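Local atomic coordinates of putative acetyltransferase (Streptococcus mutans, PDB entry 3LD2), a protein that binds coenzyme A and probably transfers an acyl group from its thioester to an acceptor molecule. Residues Leu84-Tyr98 and Arg128-Ser140. Sequence-based numbering, arbitrary orientation.
Sequences LVAKIKDKIVGVLDY and RALVQIFLNEVKS. With COA (coenzyme A), chain E.
F134 turns the edge of its ring toward one face of Y98, CD1 over that face and CE1 against CG and CB, in an offset edge-to-face pair with centroids 5.1 Å apart and planes at 60°. F134 CG lies anti to the backbone N (chi1 158°), which carries the ring off the helix toward the sheet, bringing CE1 to 3.4 Å from Y98 CB. Farther along the tyrosine, V138 CG1 sits 3.8 Å from Y98 CE1, and the OH ends beside CB and CG of E137. L96 crosses F134 at about a right angle, its CD1 4.0 Å from F134 CB. L130 bridges both strands: CG packs on L96 CB, CD1 meets A86 CB at 4.1 Å, and CD2 lies over the backbone of G94 and V95. L84 CD1 meets I133 CD1 at 3.3 Å and reaches F134 CB as well. The hairpin 84-98 and helix 128-138 belong to the GNAT fold, in which this helix packs on the central sheet and its N-terminal end receives the pyrophosphate of coenzyme A; here R128 N donates a 2.7 Å hydrogen bond to COA O2A, beside bonds from the backbone N atoms of R123, G125 and G127. The helix runs roughly along strand 92-98, at 30° between their axes. A classic beta bulge sets V93 and G94 both opposite A86. From the same sheet, F113 meets the F134 ring, H82 meets that of Y98, and I115, a CoA-binding residue, touches L130.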
loop_
_atom_site.group_PDB
_atom_site.type_symbol
_atom_site.label_atom_id
_atom_site.label_comp_id
_atom_site.label_asym_id
_atom_site.label_seq_id
_atom_site.Cartn_x
_atom_site.Cartn_y
_atom_site.Cartn_z
ATOM N N LEU A 84 -4.901 -1.684 -8.047
ATOM C CA LEU A 84 -6.313 -1.349 -7.925
ATOM C C LEU A 84 -6.418 0.156 -7.736
ATOM O O LEU A 84 -5.618 0.773 -7.006
ATOM C CB LEU A 84 -6.945 -2.073 -6.747
ATOM C CG LEU A 84 -6.869 -3.597 -6.849
ATOM C CD1 LEU A 84 -7.419 -4.239 -5.592
ATOM C CD2 LEU A 84 -7.627 -4.093 -8.072
ATOM N N VAL A 85 -7.400 0.753 -8.391
ATOM C CA VAL A 85 -7.576 2.188 -8.307
ATOM C C VAL A 85 -9.018 2.542 -7.898
ATOM O O VAL A 85 -9.968 1.821 -8.208
ATOM C CB VAL A 85 -7.133 2.830 -9.635
ATOM C CG1 VAL A 85 -8.113 3.863 -10.104
ATOM C CG2 VAL A 85 -5.737 3.415 -9.507
ATOM N N ALA A 86 -9.191 3.607 -7.134
ATOM C CA ALA A 86 -10.549 4.031 -6.795
ATOM C C ALA A 86 -10.836 5.384 -7.421
ATOM O O ALA A 86 -9.992 6.274 -7.421
ATOM C CB ALA A 86 -10.769 4.045 -5.298
ATOM N N LYS A 87 -12.016 5.524 -8.003
ATOM C CA LYS A 87 -12.357 6.763 -8.696
ATOM C C LYS A 87 -13.679 7.296 -8.192
ATOM O O LYS A 87 -14.582 6.530 -7.806
ATOM C CB LYS A 87 -12.447 6.561 -10.215
ATOM C CG LYS A 87 -11.166 6.133 -10.923
ATOM C CD LYS A 87 -11.379 6.141 -12.444
ATOM C CE LYS A 87 -10.404 5.236 -13.187
ATOM N NZ LYS A 87 -9.925 5.807 -14.493
ATOM N N ILE A 88 -13.779 8.619 -8.205
ATOM C CA ILE A 88 -15.023 9.323 -7.921
ATOM C C ILE A 88 -15.210 10.347 -9.044
ATOM O O ILE A 88 -14.522 11.364 -9.068
ATOM C CB ILE A 88 -14.971 10.012 -6.540
ATOM C CG1 ILE A 88 -14.871 8.969 -5.437
ATOM C CG2 ILE A 88 -16.225 10.826 -6.294
ATOM C CD1 ILE A 88 -14.951 9.547 -4.037
ATOM N N LYS A 89 -16.114 10.051 -9.980
ATOM C CA LYS A 89 -16.234 10.781 -11.252
ATOM C C LYS A 89 -15.043 10.548 -12.218
ATOM O O LYS A 89 -14.517 11.487 -12.819
ATOM C CB LYS A 89 -16.464 12.281 -11.018
ATOM C CG LYS A 89 -15.189 13.119 -11.016
ATOM C CD LYS A 89 -15.467 14.583 -10.768
ATOM C CE LYS A 89 -16.357 14.766 -9.546
ATOM N NZ LYS A 89 -16.789 16.190 -9.397
ATOM N N ASP A 90 -14.637 9.295 -12.397
ATOM C CA ASP A 90 -13.426 9.000 -13.182
ATOM C C ASP A 90 -12.214 9.882 -12.807
ATOM O O ASP A 90 -11.275 10.046 -13.583
ATOM C CB ASP A 90 -13.698 9.024 -14.697
ATOM C CG ASP A 90 -12.893 7.947 -15.461
ATOM O OD1 ASP A 90 -11.663 8.131 -15.651
ATOM O OD2 ASP A 90 -13.496 6.912 -15.866
ATOM N N LYS A 91 -12.259 10.441 -11.605
ATOM C CA LYS A 91 -11.095 11.042 -10.975
ATOM C C LYS A 91 -10.518 10.022 -9.980
ATOM O O LYS A 91 -11.256 9.447 -9.159
ATOM C CB LYS A 91 -11.508 12.326 -10.251
ATOM C CG LYS A 91 -10.485 12.865 -9.254
ATOM C CD LYS A 91 -9.553 13.902 -9.890
ATOM C CE LYS A 91 -8.490 14.393 -8.897
ATOM N NZ LYS A 91 -7.619 15.433 -9.510
ATOM N N ILE A 92 -9.213 9.776 -10.066
ATOM C CA ILE A 92 -8.559 8.818 -9.169
ATOM C C ILE A 92 -8.433 9.410 -7.764
ATOM O O ILE A 92 -7.906 10.509 -7.624
ATOM C CB ILE A 92 -7.127 8.495 -9.623
ATOM C CG1 ILE A 92 -7.071 8.116 -11.108
ATOM C CG2 ILE A 92 -6.523 7.409 -8.720
ATOM C CD1 ILE A 92 -7.156 6.648 -11.354
ATOM N N VAL A 93 -8.892 8.687 -6.741
ATOM C CA VAL A 93 -8.841 9.179 -5.360
ATOM C C VAL A 93 -8.188 8.191 -4.396
ATOM O O VAL A 93 -8.048 8.475 -3.205
ATOM C CB VAL A 93 -10.249 9.522 -4.796
ATOM C CG1 VAL A 93 -10.783 10.790 -5.436
ATOM C CG2 VAL A 93 -11.212 8.333 -4.948
ATOM N N GLY A 94 -7.806 7.031 -4.918
ATOM C CA GLY A 94 -7.121 6.016 -4.141
ATOM C C GLY A 94 -6.386 5.016 -5.022
ATOM O O GLY A 94 -6.777 4.775 -6.173
ATOM N N VAL A 95 -5.310 4.436 -4.496
ATOM C CA VAL A 95 -4.575 3.422 -5.241
ATOM C C VAL A 95 -3.936 2.362 -4.334
ATOM O O VAL A 95 -3.405 2.673 -3.263
ATOM C CB VAL A 95 -3.515 4.051 -6.170
ATOM C CG1 VAL A 95 -2.528 4.900 -5.369
ATOM C CG2 VAL A 95 -2.805 2.960 -6.974
ATOM N N LEU A 96 -4.012 1.105 -4.766
ATOM C CA LEU A 96 -3.401 0.006 -4.051
ATOM C C LEU A 96 -2.651 -0.870 -5.050
ATOM O O LEU A 96 -3.248 -1.389 -6.004
ATOM C CB LEU A 96 -4.448 -0.813 -3.288
ATOM C CG LEU A 96 -3.876 -1.980 -2.442
ATOM C CD1 LEU A 96 -4.770 -2.402 -1.279
ATOM C CD2 LEU A 96 -3.523 -3.217 -3.294
ATOM N N ASP A 97 -1.342 -1.017 -4.849
ATOM C CA ASP A 97 -0.546 -1.939 -5.656
ATOM C C ASP A 97 -0.085 -3.108 -4.798
ATOM O O ASP A 97 0.180 -2.946 -3.607
ATOM C CB ASP A 97 0.665 -1.244 -6.248
ATOM C CG ASP A 97 1.709 -0.918 -5.208
ATOM O OD1 ASP A 97 1.402 -0.112 -4.314
ATOM O OD2 ASP A 97 2.836 -1.456 -5.277
ATOM N N TYR A 98 -0.014 -4.292 -5.395
ATOM C CA TYR A 98 0.430 -5.478 -4.667
ATOM C C TYR A 98 1.294 -6.376 -5.509
ATOM O O TYR A 98 1.272 -6.324 -6.731
ATOM C CB TYR A 98 -0.745 -6.263 -4.075
ATOM C CG TYR A 98 -1.707 -6.863 -5.065
ATOM C CD1 TYR A 98 -1.521 -8.156 -5.537
ATOM C CD2 TYR A 98 -2.821 -6.152 -5.510
ATOM C CE1 TYR A 98 -2.406 -8.734 -6.435
ATOM C CE2 TYR A 98 -3.720 -6.710 -6.414
ATOM C CZ TYR A 98 -3.502 -8.007 -6.886
ATOM O OH TYR A 98 -4.377 -8.603 -7.786
ATOM N N ARG A 128 -10.646 0.966 3.173
ATOM C CA ARG A 128 -11.255 -0.298 3.513
ATOM C C ARG A 128 -11.653 -1.089 2.253
ATOM O O ARG A 128 -11.391 -2.289 2.156
ATOM C CB ARG A 128 -12.464 -0.039 4.415
ATOM C CG ARG A 128 -13.116 -1.272 4.957
ATOM C CD ARG A 128 -14.111 -0.976 6.071
ATOM N NE ARG A 128 -14.972 -2.145 6.204
ATOM C CZ ARG A 128 -15.638 -2.522 7.297
ATOM N NH1 ARG A 128 -15.563 -1.810 8.427
ATOM N NH2 ARG A 128 -16.382 -3.635 7.249
ATOM N N ALA A 129 -12.265 -0.400 1.292
ATOM C CA ALA A 129 -12.822 -1.035 0.112
ATOM C C ALA A 129 -11.702 -1.531 -0.805
ATOM O O ALA A 129 -11.808 -2.591 -1.433
ATOM C CB ALA A 129 -13.748 -0.053 -0.632
ATOM N N LEU A 130 -10.632 -0.761 -0.887
ATOM C CA LEU A 130 -9.474 -1.206 -1.639
ATOM C C LEU A 130 -8.938 -2.515 -1.029
ATOM O O LEU A 130 -8.814 -3.544 -1.704
ATOM C CB LEU A 130 -8.396 -0.123 -1.633
ATOM C CG LEU A 130 -8.084 0.803 -2.831
ATOM C CD1 LEU A 130 -8.886 0.586 -4.119
ATOM C CD2 LEU A 130 -8.088 2.283 -2.404
ATOM N N VAL A 131 -8.651 -2.468 0.269
ATOM C CA VAL A 131 -8.056 -3.592 0.980
ATOM C C VAL A 131 -8.921 -4.813 0.798
ATOM O O VAL A 131 -8.429 -5.931 0.641
ATOM C CB VAL A 131 -7.848 -3.252 2.481
ATOM C CG1 VAL A 131 -7.668 -4.505 3.323
ATOM C CG2 VAL A 131 -6.663 -2.304 2.630
ATOM N N GLN A 132 -10.223 -4.584 0.781
ATOM C CA GLN A 132 -11.165 -5.682 0.717
ATOM C C GLN A 132 -11.158 -6.386 -0.640
ATOM O O GLN A 132 -11.246 -7.612 -0.709
ATOM C CB GLN A 132 -12.560 -5.194 1.026
ATOM C CG GLN A 132 -13.222 -5.992 2.088
ATOM C CD GLN A 132 -12.503 -5.871 3.430
ATOM O OE1 GLN A 132 -12.198 -4.761 3.880
ATOM N NE2 GLN A 132 -12.235 -7.012 4.076
ATOM N N ILE A 133 -11.072 -5.642 -1.735
ATOM C CA ILE A 133 -11.057 -6.387 -2.969
ATOM C C ILE A 133 -9.685 -7.018 -3.151
ATOM O O ILE A 133 -9.587 -8.174 -3.569
ATOM C CB ILE A 133 -11.699 -5.668 -4.226
ATOM C CG1 ILE A 133 -10.669 -4.965 -5.075
ATOM C CG2 ILE A 133 -12.863 -4.733 -3.824
ATOM C CD1 ILE A 133 -10.549 -3.525 -4.664
ATOM N N PHE A 134 -8.634 -6.300 -2.773
ATOM C CA PHE A 134 -7.297 -6.897 -2.756
ATOM C C PHE A 134 -7.323 -8.267 -2.069
ATOM O O PHE A 134 -6.888 -9.263 -2.639
ATOM C CB PHE A 134 -6.289 -5.976 -2.058
ATOM C CG PHE A 134 -5.057 -6.690 -1.531
ATOM C CD1 PHE A 134 -4.049 -7.120 -2.398
ATOM C CD2 PHE A 134 -4.896 -6.910 -0.166
ATOM C CE1 PHE A 134 -2.904 -7.781 -1.921
ATOM C CE2 PHE A 134 -3.750 -7.561 0.330
ATOM C CZ PHE A 134 -2.750 -7.998 -0.551
ATOM N N LEU A 135 -7.833 -8.316 -0.847
ATOM C CA LEU A 135 -7.819 -9.546 -0.086
ATOM C C LEU A 135 -8.496 -10.662 -0.854
ATOM O O LEU A 135 -8.016 -11.800 -0.837
ATOM C CB LEU A 135 -8.464 -9.370 1.287
ATOM C CG LEU A 135 -7.631 -8.629 2.336
ATOM C CD1 LEU A 135 -8.474 -8.327 3.560
ATOM C CD2 LEU A 135 -6.375 -9.428 2.747
ATOM N N ASN A 136 -9.593 -10.343 -1.542
ATOM C CA ASN A 136 -10.282 -11.360 -2.331
ATOM C C ASN A 136 -9.595 -11.765 -3.633
ATOM O O ASN A 136 -9.852 -12.844 -4.142
ATOM C CB ASN A 136 -11.747 -11.006 -2.566
ATOM C CG ASN A 136 -12.585 -11.176 -1.303
ATOM O OD1 ASN A 136 -13.137 -12.255 -1.050
ATOM N ND2 ASN A 136 -12.645 -10.124 -0.476
ATOM N N GLU A 137 -8.732 -10.901 -4.166
ATOM C CA GLU A 137 -7.853 -11.272 -5.271
ATOM C C GLU A 137 -6.859 -12.354 -4.868
ATOM O O GLU A 137 -6.722 -13.364 -5.547
ATOM C CB GLU A 137 -7.062 -10.065 -5.756
ATOM C CG GLU A 137 -7.872 -9.098 -6.567
ATOM C CD GLU A 137 -8.637 -9.798 -7.680
ATOM O OE1 GLU A 137 -9.727 -9.301 -8.055
ATOM O OE2 GLU A 137 -8.156 -10.855 -8.165
ATOM N N VAL A 138 -6.175 -12.141 -3.747
ATOM C CA VAL A 138 -5.012 -12.939 -3.394
ATOM C C VAL A 138 -5.344 -14.163 -2.545
ATOM O O VAL A 138 -4.554 -15.087 -2.459
ATOM C CB VAL A 138 -3.986 -12.071 -2.672
ATOM C CG1 VAL A 138 -3.657 -10.849 -3.526
ATOM C CG2 VAL A 138 -4.525 -11.647 -1.304
ATOM N N LYS A 139 -6.516 -14.153 -1.920
ATOM C CA LYS A 139 -7.026 -15.265 -1.102
ATOM C C LYS A 139 -6.662 -16.644 -1.666
ATOM O O LYS A 139 -6.186 -17.539 -0.962
ATOM C CB LYS A 139 -8.557 -15.168 -1.041
ATOM C CG LYS A 139 -9.142 -15.477 0.316
ATOM C CD LYS A 139 -10.597 -15.023 0.427
ATOM C CE LYS A 139 -11.364 -15.209 -0.892
ATOM N NZ LYS A 139 -12.842 -15.012 -0.701
ATOM N N SER A 140 -6.935 -16.792 -2.952
ATOM C CA SER A 140 -6.741 -18.026 -3.682
ATOM C C SER A 140 -5.271 -18.385 -3.883
ATOM O O SER A 140 -4.916 -19.556 -3.804
ATOM C CB SER A 140 -7.438 -17.902 -5.045
ATOM O OG SER A 140 -6.794 -18.691 -6.030
HETATM N N1A COA E . -7.481 8.505 12.898
HETATM C C2A COA E . -8.078 7.371 13.643
HETATM N N3A COA E . -8.479 6.132 12.890
HETATM C C4A COA E . -8.262 6.060 11.454
HETATM C C5A COA E . -7.651 7.181 10.725
HETATM C C6A COA E . -7.260 8.428 11.453
HETATM N N6A COA E . -6.667 9.508 10.681
HETATM N N7A COA E . -7.538 6.859 9.294
HETATM C C8A COA E . -8.068 5.524 9.151
HETATM N N9A COA E . -8.427 5.003 10.495
HETATM C C1B COA E . -9.251 3.909 10.499
HETATM C C2B COA E . -10.555 3.746 11.256
HETATM O O2B COA E . -10.767 4.084 12.593
HETATM C C3B COA E . -11.482 3.003 10.398
HETATM O O3B COA E . -12.829 2.810 10.699
HETATM P P3B COA E . -13.822 4.163 10.665
HETATM O O7A COA E . -15.350 3.556 10.525
HETATM O O8A COA E . -13.715 5.047 12.067
HETATM O O9A COA E . -13.485 5.064 9.577
HETATM C C4B COA E . -10.758 2.753 9.090
HETATM O O4B COA E . -9.417 3.359 9.158
HETATM C C5B COA E . -11.245 2.317 7.751
HETATM O O5B COA E . -11.217 3.651 7.276
HETATM P P1A COA E . -10.971 4.141 5.727
HETATM O O1A COA E . -11.952 5.439 5.433
HETATM O O2A COA E . -11.274 3.021 4.848
HETATM O O3A COA E . -9.409 4.592 5.533
HETATM P P2A COA E . -8.889 5.673 4.417
HETATM O O4A COA E . -9.060 7.200 5.018
HETATM O O5A COA E . -9.614 5.552 3.158
HETATM O O6A COA E . -7.280 5.432 4.190
HETATM C CBP COA E . -5.061 5.138 4.771
HETATM C CCP COA E . -6.508 4.889 5.228
HETATM C CDP COA E . -4.868 4.397 3.421
HETATM C CEP COA E . -4.046 4.668 5.847
HETATM C CAP COA E . -4.895 6.660 4.502
HETATM O OAP COA E . -4.778 7.419 5.674
HETATM C C9P COA E . -3.612 6.894 3.718
HETATM O O9P COA E . -3.707 7.278 2.598
HETATM N N8P COA E . -2.431 7.339 4.440
HETATM C C7P COA E . -1.500 8.087 3.620
HETATM C C6P COA E . -0.129 7.406 3.559
HETATM C C5P COA E . -0.256 5.887 3.716
HETATM O O5P COA E . -0.637 5.242 2.800
HETATM N N4P COA E . 0.178 5.219 4.927
HETATM C C3P COA E . 0.649 3.819 4.900
HETATM C C2P COA E . 0.089 2.962 3.759
HETATM S S1P COA E . 1.493 2.395 2.737
#